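Side-chain contacts in nucleoprotein (Schmallenberg virus, PDB 4JNG), which encapsidates the viral RNA genome as a tetramer-forming nucleoprotein, shielding it from nucleases in a nucleocapsid that is the template for transcription and replication: residues 40-45 / 64-69; 48-53 / 91-96; 33-38 / 101-106; 120-125 / 132-137. All coordinates share one frame; numbering follows the deposited sequence.

Contact 1 of 4, residues 40-45 / 64-69; sequences ARVFFL and LTFGGV. With nucleotides of chain A.
F43 drives an edge of its ring at the face of F66, an edge-to-face aromatic pair with centroids 5.0 Å apart and planes at 68°. The atom that leads is F43 CD1, which stands over the centre of the F66 ring and comes within 3.8 Å of F66 CZ. The helix backbone also packs on this ring, F43 CA lying 3.6 Å from F66 CD1. CG of F43, anti to the backbone N (chi1 178°), carries the ring alongside the strand end. The partners belong to helix 37-45 and to the end of strand 61-66, which forms a two-stranded antiparallel hairpin with strand 69-74. F66 to V69 make a type I' turn, closed by F66 N to V69 O at 2.9 Å and by V69 N to F66 O at 3.1 Å. V42 fills the place beside the aromatic pair: its CG1 meets the F66 ring at the edge, near the ring plane, and packs 3.7 Å from G67 N at the start of the turn. A strand of the second subunit continues the sheet in parallel beside T65 and F66, and F7 of that subunit stacks on F66. On another side of the helix, L45 CD2 touches the base of U30 of the bound RNA (chain A), 3.3 Å from its C4.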
# COMPACT_ATOMS: atom_id res chain seq x y z
N ALA B 40 30.79 14.96 -4.64
CA ALA B 40 29.90 14.23 -5.55
C ALA B 40 29.81 12.77 -5.14
O ALA B 40 28.76 12.15 -5.29
CB ALA B 40 30.37 14.36 -6.99
N ARG B 41 30.90 12.21 -4.61
CA ARG B 41 30.88 10.83 -4.14
C ARG B 41 29.83 10.63 -3.06
O ARG B 41 29.13 9.62 -3.03
CB ARG B 41 32.25 10.44 -3.57
CG ARG B 41 32.21 9.16 -2.75
CD ARG B 41 33.52 8.85 -2.05
NE ARG B 41 33.32 7.67 -1.22
CZ ARG B 41 33.31 6.42 -1.66
NH1 ARG B 41 33.53 6.13 -2.95
NH2 ARG B 41 33.09 5.43 -0.80
N VAL B 42 29.76 11.58 -2.13
CA VAL B 42 28.82 11.51 -1.03
C VAL B 42 27.39 11.73 -1.55
O VAL B 42 26.48 10.99 -1.18
CB VAL B 42 29.15 12.54 0.06
CG1 VAL B 42 28.07 12.55 1.13
CG2 VAL B 42 30.50 12.24 0.69
N PHE B 43 27.21 12.72 -2.41
CA PHE B 43 25.88 12.94 -2.98
C PHE B 43 25.29 11.65 -3.54
O PHE B 43 24.20 11.25 -3.13
CB PHE B 43 25.87 14.01 -4.07
CG PHE B 43 24.52 14.19 -4.69
CD1 PHE B 43 23.56 14.98 -4.06
CD2 PHE B 43 24.17 13.53 -5.86
CE1 PHE B 43 22.30 15.12 -4.61
CE2 PHE B 43 22.92 13.68 -6.41
CZ PHE B 43 21.97 14.48 -5.78
N PHE B 44 26.01 11.00 -4.45
CA PHE B 44 25.43 9.89 -5.22
C PHE B 44 25.23 8.60 -4.42
O PHE B 44 24.41 7.78 -4.80
CB PHE B 44 26.23 9.60 -6.49
CG PHE B 44 26.04 10.63 -7.56
CD1 PHE B 44 24.82 10.72 -8.23
CD2 PHE B 44 27.06 11.50 -7.90
CE1 PHE B 44 24.63 11.67 -9.21
CE2 PHE B 44 26.87 12.46 -8.88
CZ PHE B 44 25.65 12.55 -9.53
N LEU B 45 25.95 8.42 -3.32
CA LEU B 45 25.65 7.28 -2.44
C LEU B 45 24.52 7.57 -1.45
O LEU B 45 23.88 6.63 -0.96
CB LEU B 45 26.91 6.82 -1.71
CG LEU B 45 27.95 6.21 -2.66
CD1 LEU B 45 29.33 6.21 -2.01
CD2 LEU B 45 27.55 4.81 -3.09
N LEU B 64 20.66 20.94 2.59
CA LEU B 64 21.30 19.64 2.71
C LEU B 64 22.80 19.76 2.54
O LEU B 64 23.27 20.49 1.67
CB LEU B 64 20.76 18.68 1.66
CG LEU B 64 19.29 18.30 1.78
CD1 LEU B 64 18.97 17.25 0.73
CD2 LEU B 64 18.97 17.77 3.17
N THR B 65 23.56 19.04 3.37
CA THR B 65 25.02 19.10 3.33
C THR B 65 25.58 17.77 2.88
O THR B 65 25.32 16.75 3.51
CB THR B 65 25.60 19.46 4.71
OG1 THR B 65 24.91 20.60 5.23
CG2 THR B 65 27.11 19.77 4.63
N PHE B 66 26.32 17.78 1.77
CA PHE B 66 27.00 16.59 1.25
C PHE B 66 28.52 16.80 1.25
O PHE B 66 29.01 17.69 0.57
CB PHE B 66 26.54 16.29 -0.18
CG PHE B 66 25.09 15.94 -0.28
CD1 PHE B 66 24.66 14.65 -0.05
CD2 PHE B 66 24.16 16.91 -0.62
CE1 PHE B 66 23.31 14.32 -0.14
CE2 PHE B 66 22.81 16.59 -0.71
CZ PHE B 66 22.39 15.30 -0.48
N GLY B 67 29.25 15.97 1.98
CA GLY B 67 30.71 16.09 2.10
C GLY B 67 31.15 17.50 2.44
O GLY B 67 32.06 18.05 1.81
N GLY B 68 30.46 18.12 3.40
CA GLY B 68 30.85 19.44 3.89
C GLY B 68 30.30 20.63 3.14
O GLY B 68 30.38 21.75 3.64
N VAL B 69 29.74 20.42 1.94
CA VAL B 69 29.20 21.52 1.15
C VAL B 69 27.68 21.57 1.31
O VAL B 69 27.01 20.56 1.09
CB VAL B 69 29.55 21.36 -0.35
CG1 VAL B 69 28.94 22.50 -1.16
CG2 VAL B 69 31.07 21.34 -0.53
P U A 30 22.77 -0.93 -3.77
OP1 U A 30 21.79 -2.04 -3.83
OP2 U A 30 23.19 -0.38 -2.46
O5' U A 30 24.06 -1.39 -4.58
C5' U A 30 24.72 -0.46 -5.45
C4' U A 30 26.09 -0.92 -5.86
O4' U A 30 26.96 0.25 -5.93
C3' U A 30 26.81 -1.91 -4.95
O3' U A 30 26.56 -3.26 -5.33
C2' U A 30 28.28 -1.56 -5.19
O2' U A 30 28.80 -2.12 -6.37
C1' U A 30 28.21 -0.04 -5.32
N1 U A 30 28.27 0.67 -4.03
C2 U A 30 29.53 0.99 -3.54
O2 U A 30 30.56 0.73 -4.14
N3 U A 30 29.53 1.65 -2.34
C4 U A 30 28.43 2.00 -1.58
O4 U A 30 28.60 2.58 -0.51
C5 U A 30 27.17 1.62 -2.14
C6 U A 30 27.14 0.98 -3.31

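Contact 2 of 4, residues 48-53 / 91-96; sequences KKAKMV and ITLHRM. With nucleotides of chain A.
L93 meets helix 47-56 through a single methyl, CD2, but the segment that carries it begins earlier, with I91 paired by its backbone to V74. T92 then occupies the N-cap of helix 93-110, where its OG1 accepts from R95 N over 3.0 Å at an N-H...O angle of 163°. One residue on, L93 CD2 lies 3.5 Å from K51 N and 3.7 Å from A50 C, so it rests on the peptide link itself; the A50 CB and K51 CB atoms complete its seat, A50 CB at 3.9 Å. R95 follows with an extended chain from CG to NE, and this reach brings NE to OP1 of U24 of chain A at 2.9 Å, nearly straight at 168°, with the phosphate at the guanidinium edge. Its NH1 is held by the carbonyls of P87 and A90, which should help fix the plane of the group. M96 turns inward to F43 and F66. On helix 47-56, K48 lays its CD 3.4 Å from C5 of U29 of chain A. K48, K51 and R95 all bind RNA, and the chemistry is divided: a small apolar contact joins the helices, while K48 and K51 lie at U29 and R95 at the U24 phosphate.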
# COMPACT_ATOMS: atom_id res chain seq x y z
N LYS B 48 19.34 8.43 -2.53
CA LYS B 48 18.12 7.75 -2.13
C LYS B 48 17.72 8.12 -0.70
O LYS B 48 16.54 8.36 -0.41
CB LYS B 48 18.29 6.24 -2.27
CG LYS B 48 17.13 5.40 -1.75
CD LYS B 48 16.85 4.20 -2.65
CE LYS B 48 16.24 3.04 -1.89
NZ LYS B 48 15.84 1.94 -2.80
N LYS B 49 18.71 8.16 0.19
CA LYS B 49 18.48 8.52 1.59
C LYS B 49 17.98 9.96 1.76
O LYS B 49 17.10 10.22 2.58
CB LYS B 49 19.78 8.34 2.39
CG LYS B 49 19.62 8.54 3.89
CD LYS B 49 20.84 8.05 4.65
CE LYS B 49 20.98 8.76 5.99
NZ LYS B 49 22.16 8.27 6.75
N ALA B 50 18.54 10.89 1.00
CA ALA B 50 18.17 12.30 1.11
C ALA B 50 16.73 12.51 0.63
O ALA B 50 16.00 13.36 1.13
CB ALA B 50 19.12 13.16 0.29
N LYS B 51 16.35 11.70 -0.34
CA LYS B 51 15.05 11.71 -0.96
C LYS B 51 13.99 11.21 0.04
O LYS B 51 12.91 11.78 0.14
CB LYS B 51 15.14 10.84 -2.21
CG LYS B 51 13.87 10.49 -2.92
CD LYS B 51 14.17 9.49 -4.02
CE LYS B 51 14.42 10.17 -5.36
NZ LYS B 51 14.40 9.13 -6.43
N MET B 52 14.34 10.18 0.80
CA MET B 52 13.50 9.69 1.90
C MET B 52 13.35 10.74 2.99
O MET B 52 12.26 10.92 3.54
CB MET B 52 14.11 8.44 2.51
CG MET B 52 14.13 7.23 1.60
SD MET B 52 15.53 6.15 1.95
CE MET B 52 15.65 6.25 3.74
N VAL B 53 14.45 11.40 3.33
CA VAL B 53 14.41 12.50 4.28
C VAL B 53 13.39 13.52 3.78
O VAL B 53 12.36 13.76 4.43
CB VAL B 53 15.81 13.13 4.48
CG1 VAL B 53 15.73 14.45 5.24
CG2 VAL B 53 16.72 12.17 5.24
N ILE B 91 17.44 24.26 -7.45
CA ILE B 91 17.78 22.85 -7.56
C ILE B 91 16.87 22.03 -6.68
O ILE B 91 16.64 22.33 -5.51
CB ILE B 91 19.28 22.52 -7.24
CG1 ILE B 91 19.76 23.22 -5.96
CG2 ILE B 91 20.17 22.91 -8.40
CD1 ILE B 91 21.16 22.81 -5.53
N THR B 92 16.31 21.00 -7.29
CA THR B 92 15.72 19.89 -6.58
C THR B 92 16.81 18.85 -6.49
O THR B 92 17.87 19.01 -7.07
CB THR B 92 14.54 19.31 -7.38
OG1 THR B 92 15.00 18.94 -8.68
CG2 THR B 92 13.44 20.35 -7.51
N LEU B 93 16.53 17.78 -5.76
CA LEU B 93 17.42 16.65 -5.68
C LEU B 93 17.71 16.09 -7.06
O LEU B 93 18.87 15.75 -7.39
CB LEU B 93 16.81 15.57 -4.78
CG LEU B 93 17.74 14.80 -3.83
CD1 LEU B 93 18.84 15.68 -3.26
CD2 LEU B 93 16.90 14.20 -2.71
N HIS B 94 16.66 16.02 -7.88
CA HIS B 94 16.76 15.50 -9.21
C HIS B 94 17.64 16.38 -10.09
O HIS B 94 18.50 15.88 -10.81
CB HIS B 94 15.37 15.37 -9.85
CG HIS B 94 15.36 14.54 -11.09
ND1 HIS B 94 15.36 15.08 -12.35
CD2 HIS B 94 15.39 13.20 -11.26
CE1 HIS B 94 15.36 14.11 -13.25
NE2 HIS B 94 15.38 12.96 -12.61
N ARG B 95 17.42 17.69 -10.04
CA ARG B 95 18.19 18.62 -10.86
C ARG B 95 19.67 18.59 -10.46
O ARG B 95 20.56 18.54 -11.30
CB ARG B 95 17.63 20.03 -10.76
CG ARG B 95 16.28 20.22 -11.47
CD ARG B 95 15.87 21.68 -11.44
NE ARG B 95 14.56 21.91 -12.03
CZ ARG B 95 13.94 23.08 -12.11
NH1 ARG B 95 14.49 24.19 -11.62
NH2 ARG B 95 12.74 23.14 -12.68
N MET B 96 19.90 18.61 -9.15
CA MET B 96 21.23 18.63 -8.54
C MET B 96 22.05 17.43 -9.01
O MET B 96 23.21 17.57 -9.40
CB MET B 96 21.04 18.59 -7.03
CG MET B 96 22.30 18.70 -6.22
SD MET B 96 21.88 18.76 -4.48
CE MET B 96 23.56 18.65 -3.85
P U A 29 17.16 -0.90 -6.61
OP1 U A 29 17.65 -2.24 -6.20
OP2 U A 29 16.13 -0.22 -5.79
O5' U A 29 18.40 0.10 -6.75
C5' U A 29 19.66 -0.35 -7.26
C4' U A 29 20.78 0.44 -6.62
O4' U A 29 20.60 1.85 -6.92
C3' U A 29 20.85 0.34 -5.10
O3' U A 29 22.21 0.30 -4.66
C2' U A 29 20.16 1.62 -4.64
O2' U A 29 20.48 2.06 -3.34
C1' U A 29 20.62 2.59 -5.72
N1 U A 29 19.78 3.79 -5.88
C2 U A 29 20.41 5.00 -6.11
O2 U A 29 21.62 5.11 -6.20
N3 U A 29 19.56 6.08 -6.22
C4 U A 29 18.19 6.07 -6.13
O4 U A 29 17.57 7.13 -6.26
C5 U A 29 17.61 4.78 -5.89
C6 U A 29 18.41 3.71 -5.77
P U A 24 11.75 19.34 -13.36
OP1 U A 24 13.11 19.55 -12.76
OP2 U A 24 11.56 18.28 -14.38
O5' U A 24 10.71 19.07 -12.19
C5' U A 24 10.48 20.02 -11.14
C4' U A 24 9.30 19.58 -10.31
O4' U A 24 8.07 19.78 -11.05
C3' U A 24 9.27 18.10 -9.93
O3' U A 24 10.08 17.82 -8.81
C2' U A 24 7.78 17.90 -9.65
O2' U A 24 7.33 18.39 -8.41
C1' U A 24 7.16 18.74 -10.76
N1 U A 24 6.88 17.99 -12.00
C2 U A 24 5.74 17.21 -12.03
O2 U A 24 4.99 17.11 -11.08
N3 U A 24 5.53 16.55 -13.21
C4 U A 24 6.32 16.58 -14.34
O4 U A 24 6.00 15.93 -15.33
C5 U A 24 7.48 17.41 -14.23
C6 U A 24 7.72 18.07 -13.09

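Contact 3 of 4, residues 33-38 / 101-106; sequences QQLNFG and ARWIAD
N36 OD1 is gripped by two backbone amides, accepting from V39 N and, weakly, from G38 N at 2.9 Å with an N-H...O angle of only 121°. This makes N36 the N-cap of helix 37-45, and its backbone meets W103 of helix 93-110, a helix-to-loop contact within the largely helical nucleocapsid fold. W103, with CG anti to the backbone N, presents one face of its indole to L35. A CH-pi contact results, L35 CB standing 3.8 Å from the centroid of the six-membered ring and 19° off its normal, while L35 CD1 covers the pyrrole part. F37 approaches obliquely instead, its ring plane at 69° to the indole, and its CD1 meets W103 CZ3 at 3.7 Å. Next to W103 on the same helix, R102 NH1 and D106 OD2 form a salt bridge of 2.9 Å between residues four apart, about one turn of the helix. D106 OD2 lies in the guanidinium plane of R102 and accepts through its syn lone pair; R102 NH2 adds a second salt bridge, to E21. Between L35 and F37 the chain itself comes close to the indole, N36 CA lying 3.5 Å from W103 CH2.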
# COMPACT_ATOMS: atom_id res chain seq x y z
N GLN B 33 32.93 26.60 -7.10
CA GLN B 33 34.23 26.69 -6.41
C GLN B 33 34.31 25.73 -5.24
O GLN B 33 35.40 25.46 -4.75
CB GLN B 33 34.49 28.12 -5.92
CG GLN B 33 34.60 29.15 -7.04
CD GLN B 33 35.77 28.88 -7.97
OE1 GLN B 33 35.63 28.19 -8.98
NE2 GLN B 33 36.94 29.41 -7.61
N GLN B 34 33.17 25.21 -4.78
CA GLN B 34 33.15 24.30 -3.64
C GLN B 34 33.13 22.82 -4.01
O GLN B 34 33.22 21.96 -3.14
CB GLN B 34 31.95 24.60 -2.75
CG GLN B 34 31.87 26.03 -2.25
CD GLN B 34 30.67 26.29 -1.36
OE1 GLN B 34 29.88 27.19 -1.63
NE2 GLN B 34 30.51 25.49 -0.31
N LEU B 35 32.97 22.51 -5.30
CA LEU B 35 32.81 21.11 -5.70
C LEU B 35 34.14 20.38 -5.82
O LEU B 35 35.14 20.94 -6.25
CB LEU B 35 32.07 21.02 -7.02
CG LEU B 35 30.64 21.53 -6.98
CD1 LEU B 35 30.11 21.60 -8.40
CD2 LEU B 35 29.76 20.66 -6.10
N ASN B 36 34.12 19.12 -5.41
CA ASN B 36 35.20 18.18 -5.70
C ASN B 36 34.58 16.79 -5.77
O ASN B 36 33.42 16.63 -5.44
CB ASN B 36 36.30 18.24 -4.63
CG ASN B 36 35.78 17.95 -3.24
OD1 ASN B 36 35.44 16.82 -2.91
ND2 ASN B 36 35.72 18.98 -2.40
N PHE B 37 35.37 15.80 -6.17
CA PHE B 37 34.86 14.45 -6.36
C PHE B 37 34.40 13.76 -5.07
O PHE B 37 33.59 12.84 -5.12
CB PHE B 37 35.89 13.57 -7.08
CG PHE B 37 36.22 14.01 -8.48
CD1 PHE B 37 35.37 14.85 -9.20
CD2 PHE B 37 37.36 13.55 -9.10
CE1 PHE B 37 35.68 15.23 -10.49
CE2 PHE B 37 37.67 13.93 -10.40
CZ PHE B 37 36.83 14.77 -11.09
N GLY B 38 34.93 14.19 -3.93
CA GLY B 38 34.47 13.67 -2.63
C GLY B 38 33.04 14.13 -2.35
O GLY B 38 32.22 13.37 -1.82
N ALA B 101 26.45 15.27 -12.16
CA ALA B 101 26.89 14.32 -13.19
C ALA B 101 27.52 15.05 -14.38
O ALA B 101 28.58 14.66 -14.87
CB ALA B 101 25.72 13.47 -13.67
N ARG B 102 26.87 16.13 -14.82
CA ARG B 102 27.37 16.95 -15.90
C ARG B 102 28.69 17.63 -15.53
O ARG B 102 29.58 17.76 -16.36
CB ARG B 102 26.32 17.99 -16.28
CG ARG B 102 26.79 19.11 -17.19
CD ARG B 102 27.03 18.65 -18.60
NE ARG B 102 26.25 19.49 -19.51
CZ ARG B 102 26.61 20.68 -19.96
NH1 ARG B 102 27.78 21.23 -19.64
NH2 ARG B 102 25.79 21.34 -20.75
N TRP B 103 28.81 18.07 -14.28
CA TRP B 103 30.04 18.68 -13.80
C TRP B 103 31.19 17.67 -13.85
O TRP B 103 32.27 18.00 -14.32
CB TRP B 103 29.87 19.25 -12.39
CG TRP B 103 31.14 19.73 -11.78
CD1 TRP B 103 31.79 20.89 -12.06
CD2 TRP B 103 31.94 19.05 -10.82
NE1 TRP B 103 32.95 20.99 -11.31
CE2 TRP B 103 33.06 19.86 -10.54
CE3 TRP B 103 31.81 17.82 -10.15
CZ2 TRP B 103 34.05 19.49 -9.63
CZ3 TRP B 103 32.79 17.45 -9.25
CH2 TRP B 103 33.90 18.28 -9.00
N ILE B 104 30.94 16.44 -13.40
CA ILE B 104 31.95 15.39 -13.41
C ILE B 104 32.42 15.14 -14.84
O ILE B 104 33.63 15.07 -15.10
CB ILE B 104 31.45 14.07 -12.79
CG1 ILE B 104 31.17 14.24 -11.30
CG2 ILE B 104 32.48 12.96 -12.97
CD1 ILE B 104 30.28 13.15 -10.72
N ALA B 105 31.46 15.00 -15.75
CA ALA B 105 31.75 14.74 -17.15
C ALA B 105 32.54 15.89 -17.78
O ALA B 105 33.50 15.65 -18.53
CB ALA B 105 30.47 14.47 -17.92
N ASP B 106 32.16 17.13 -17.47
CA ASP B 106 32.91 18.30 -17.94
C ASP B 106 34.35 18.32 -17.42
O ASP B 106 35.26 18.76 -18.12
CB ASP B 106 32.19 19.61 -17.58
CG ASP B 106 30.95 19.85 -18.42
OD1 ASP B 106 30.84 19.23 -19.50
OD2 ASP B 106 30.06 20.63 -18.00

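Contact 4 of 4, residues 120-125 / 132-137; sequences AQIVMP and CTWADG. With nucleotides of chain A.
A tryptophan side chain bonded to a main-chain carbonyl provides the polar link here: W134 NE1 donates to I122 O over 2.9 Å, almost straight at 170°. The oxygen lies in the indole plane, at the edge of the ring, and the donor is tilted 19° from the plane of the carbonyl. I122 is the first residue to leave helical geometry after helix 112-121, so its carbonyl is beyond the regular hydrogen bonding of that helix, and the indole N-H satisfies it. The same residue pair also packs through carbon, with I122 CB 3.9 Å from W134 CZ2. W134 takes up this position with CG beside its backbone N (chi1 -77°), from a short 3-10 turn in which G137 N bonds to W134 O. Beyond I122, the extended chain turns to the RNA: V123 CG1 comes within 3.5 Å of O2 of U30 of chain A, and P125 CB packs 3.4 Å from C5' of the same nucleotide. The indole lies against L115, A118 and S119 of helix 112-121 and against L142 of helix 138-142, where Y141 also meets its ring; further along, V123, M124 and P125 pack on R41, F44 and L45 of helix 37-45.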
# COMPACT_ATOMS: atom_id res chain seq x y z
N ALA B 120 38.17 6.44 -9.43
CA ALA B 120 38.56 5.81 -8.18
C ALA B 120 37.73 6.25 -6.97
O ALA B 120 37.65 5.52 -5.99
CB ALA B 120 40.05 6.03 -7.91
N GLN B 121 37.10 7.42 -7.06
CA GLN B 121 36.31 7.96 -5.94
C GLN B 121 34.79 7.82 -6.09
O GLN B 121 34.10 7.54 -5.11
CB GLN B 121 36.62 9.44 -5.75
CG GLN B 121 37.99 9.75 -5.20
CD GLN B 121 38.23 11.23 -5.18
OE1 GLN B 121 38.68 11.81 -6.17
NE2 GLN B 121 37.89 11.87 -4.07
N ILE B 122 34.27 8.02 -7.30
CA ILE B 122 32.81 8.16 -7.51
C ILE B 122 32.11 6.87 -7.92
O ILE B 122 32.52 6.18 -8.86
CB ILE B 122 32.51 9.29 -8.52
CG1 ILE B 122 33.05 10.61 -7.98
CG2 ILE B 122 31.01 9.41 -8.78
CD1 ILE B 122 33.14 11.70 -9.02
N VAL B 123 31.01 6.59 -7.23
CA VAL B 123 30.23 5.38 -7.42
C VAL B 123 28.82 5.74 -7.87
O VAL B 123 28.16 6.57 -7.25
CB VAL B 123 30.17 4.57 -6.11
CG1 VAL B 123 29.51 3.23 -6.34
CG2 VAL B 123 31.57 4.36 -5.54
N MET B 124 28.37 5.14 -8.96
CA MET B 124 27.00 5.34 -9.46
C MET B 124 26.23 4.04 -9.24
O MET B 124 26.25 3.15 -10.10
CB MET B 124 27.02 5.72 -10.95
CG MET B 124 25.69 6.21 -11.53
SD MET B 124 25.08 7.77 -10.84
CE MET B 124 26.54 8.81 -10.96
N PRO B 125 25.58 3.91 -8.07
CA PRO B 125 24.74 2.75 -7.85
C PRO B 125 23.44 2.88 -8.62
O PRO B 125 22.49 3.49 -8.14
CB PRO B 125 24.49 2.78 -6.33
CG PRO B 125 25.19 3.96 -5.80
CD PRO B 125 25.50 4.85 -6.95
N CYS B 132 27.66 -1.85 -15.49
CA CYS B 132 28.29 -0.75 -16.25
C CYS B 132 29.79 -0.54 -15.95
O CYS B 132 30.63 -0.91 -16.76
CB CYS B 132 27.49 0.55 -16.12
SG CYS B 132 27.84 1.77 -17.41
N THR B 133 30.11 0.03 -14.79
CA THR B 133 31.50 0.44 -14.45
C THR B 133 32.09 1.57 -15.31
O THR B 133 31.70 1.78 -16.46
CB THR B 133 32.52 -0.73 -14.42
OG1 THR B 133 32.71 -1.26 -15.75
CG2 THR B 133 32.07 -1.84 -13.48
N TRP B 134 33.06 2.27 -14.73
CA TRP B 134 33.77 3.35 -15.42
C TRP B 134 34.47 2.85 -16.68
O TRP B 134 34.80 3.64 -17.56
CB TRP B 134 34.81 3.98 -14.49
CG TRP B 134 34.25 4.92 -13.46
CD1 TRP B 134 33.88 4.61 -12.18
CD2 TRP B 134 34.04 6.33 -13.61
NE1 TRP B 134 33.44 5.74 -11.53
CE2 TRP B 134 33.53 6.81 -12.38
CE3 TRP B 134 34.24 7.23 -14.66
CZ2 TRP B 134 33.21 8.16 -12.18
CZ3 TRP B 134 33.92 8.57 -14.46
CH2 TRP B 134 33.41 9.02 -13.23
N ALA B 135 34.69 1.54 -16.75
CA ALA B 135 35.27 0.88 -17.91
C ALA B 135 34.53 1.16 -19.21
O ALA B 135 35.15 1.30 -20.26
CB ALA B 135 35.33 -0.63 -17.68
N ASP B 136 33.21 1.26 -19.13
CA ASP B 136 32.38 1.52 -20.30
C ASP B 136 32.41 2.98 -20.76
O ASP B 136 31.70 3.36 -21.69
CB ASP B 136 30.93 1.09 -20.03
CG ASP B 136 30.78 -0.42 -19.95
OD1 ASP B 136 31.34 -1.13 -20.82
OD2 ASP B 136 30.09 -0.91 -19.04
N GLY B 137 33.24 3.80 -20.11
CA GLY B 137 33.37 5.21 -20.47
C GLY B 137 32.51 6.09 -19.59
O GLY B 137 31.45 5.68 -19.12
P U A 29 17.16 -0.90 -6.61
OP1 U A 29 17.65 -2.24 -6.20
OP2 U A 29 16.13 -0.22 -5.79
O5' U A 29 18.40 0.10 -6.75
C5' U A 29 19.66 -0.35 -7.26
C4' U A 29 20.78 0.44 -6.62
O4' U A 29 20.60 1.85 -6.92
C3' U A 29 20.85 0.34 -5.10
O3' U A 29 22.21 0.30 -4.66
C2' U A 29 20.16 1.62 -4.64
O2' U A 29 20.48 2.06 -3.34
C1' U A 29 20.62 2.59 -5.72
N1 U A 29 19.78 3.79 -5.88
C2 U A 29 20.41 5.00 -6.11
O2 U A 29 21.62 5.11 -6.20
N3 U A 29 19.56 6.08 -6.22
C4 U A 29 18.19 6.07 -6.13
O4 U A 29 17.57 7.13 -6.26
C5 U A 29 17.61 4.78 -5.89
C6 U A 29 18.41 3.71 -5.77
P U A 30 22.77 -0.93 -3.77
OP1 U A 30 21.79 -2.04 -3.83
OP2 U A 30 23.19 -0.38 -2.46
O5' U A 30 24.06 -1.39 -4.58
C5' U A 30 24.72 -0.46 -5.45
C4' U A 30 26.09 -0.92 -5.86
O4' U A 30 26.96 0.25 -5.93
C3' U A 30 26.81 -1.91 -4.95
O3' U A 30 26.56 -3.26 -5.33
C2' U A 30 28.28 -1.56 -5.19
O2' U A 30 28.80 -2.12 -6.37
C1' U A 30 28.21 -0.04 -5.32
N1 U A 30 28.27 0.67 -4.03
C2 U A 30 29.53 0.99 -3.54
O2 U A 30 30.56 0.73 -4.14
N3 U A 30 29.53 1.65 -2.34
C4 U A 30 28.43 2.00 -1.58
O4 U A 30 28.60 2.58 -0.51
C5 U A 30 27.17 1.62 -2.14
C6 U A 30 27.14 0.98 -3.31

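How the contacts relate
From the N terminus, contact 3 opens first, at the entrance to helix 37-45, and closes the longest loop when residues 101-106 arrive. Within that loop lie contacts 1 and 2, which cross: 40-45 is followed by 48-53 before 64-69 completes contact 1 and 91-96 completes contact 2. F43 and F66 meet M96 where the two touch, and both contacts border the second subunit. Contact 4 comes last, a short local loop in series with the others. It is joined back to contact 1 by R41 and to contact 3 by packing of I122 on I104. Helix 37-45, used by contacts 1 and 3, thus ties the hairpin, helix 93-110 and the 120-125 segment together.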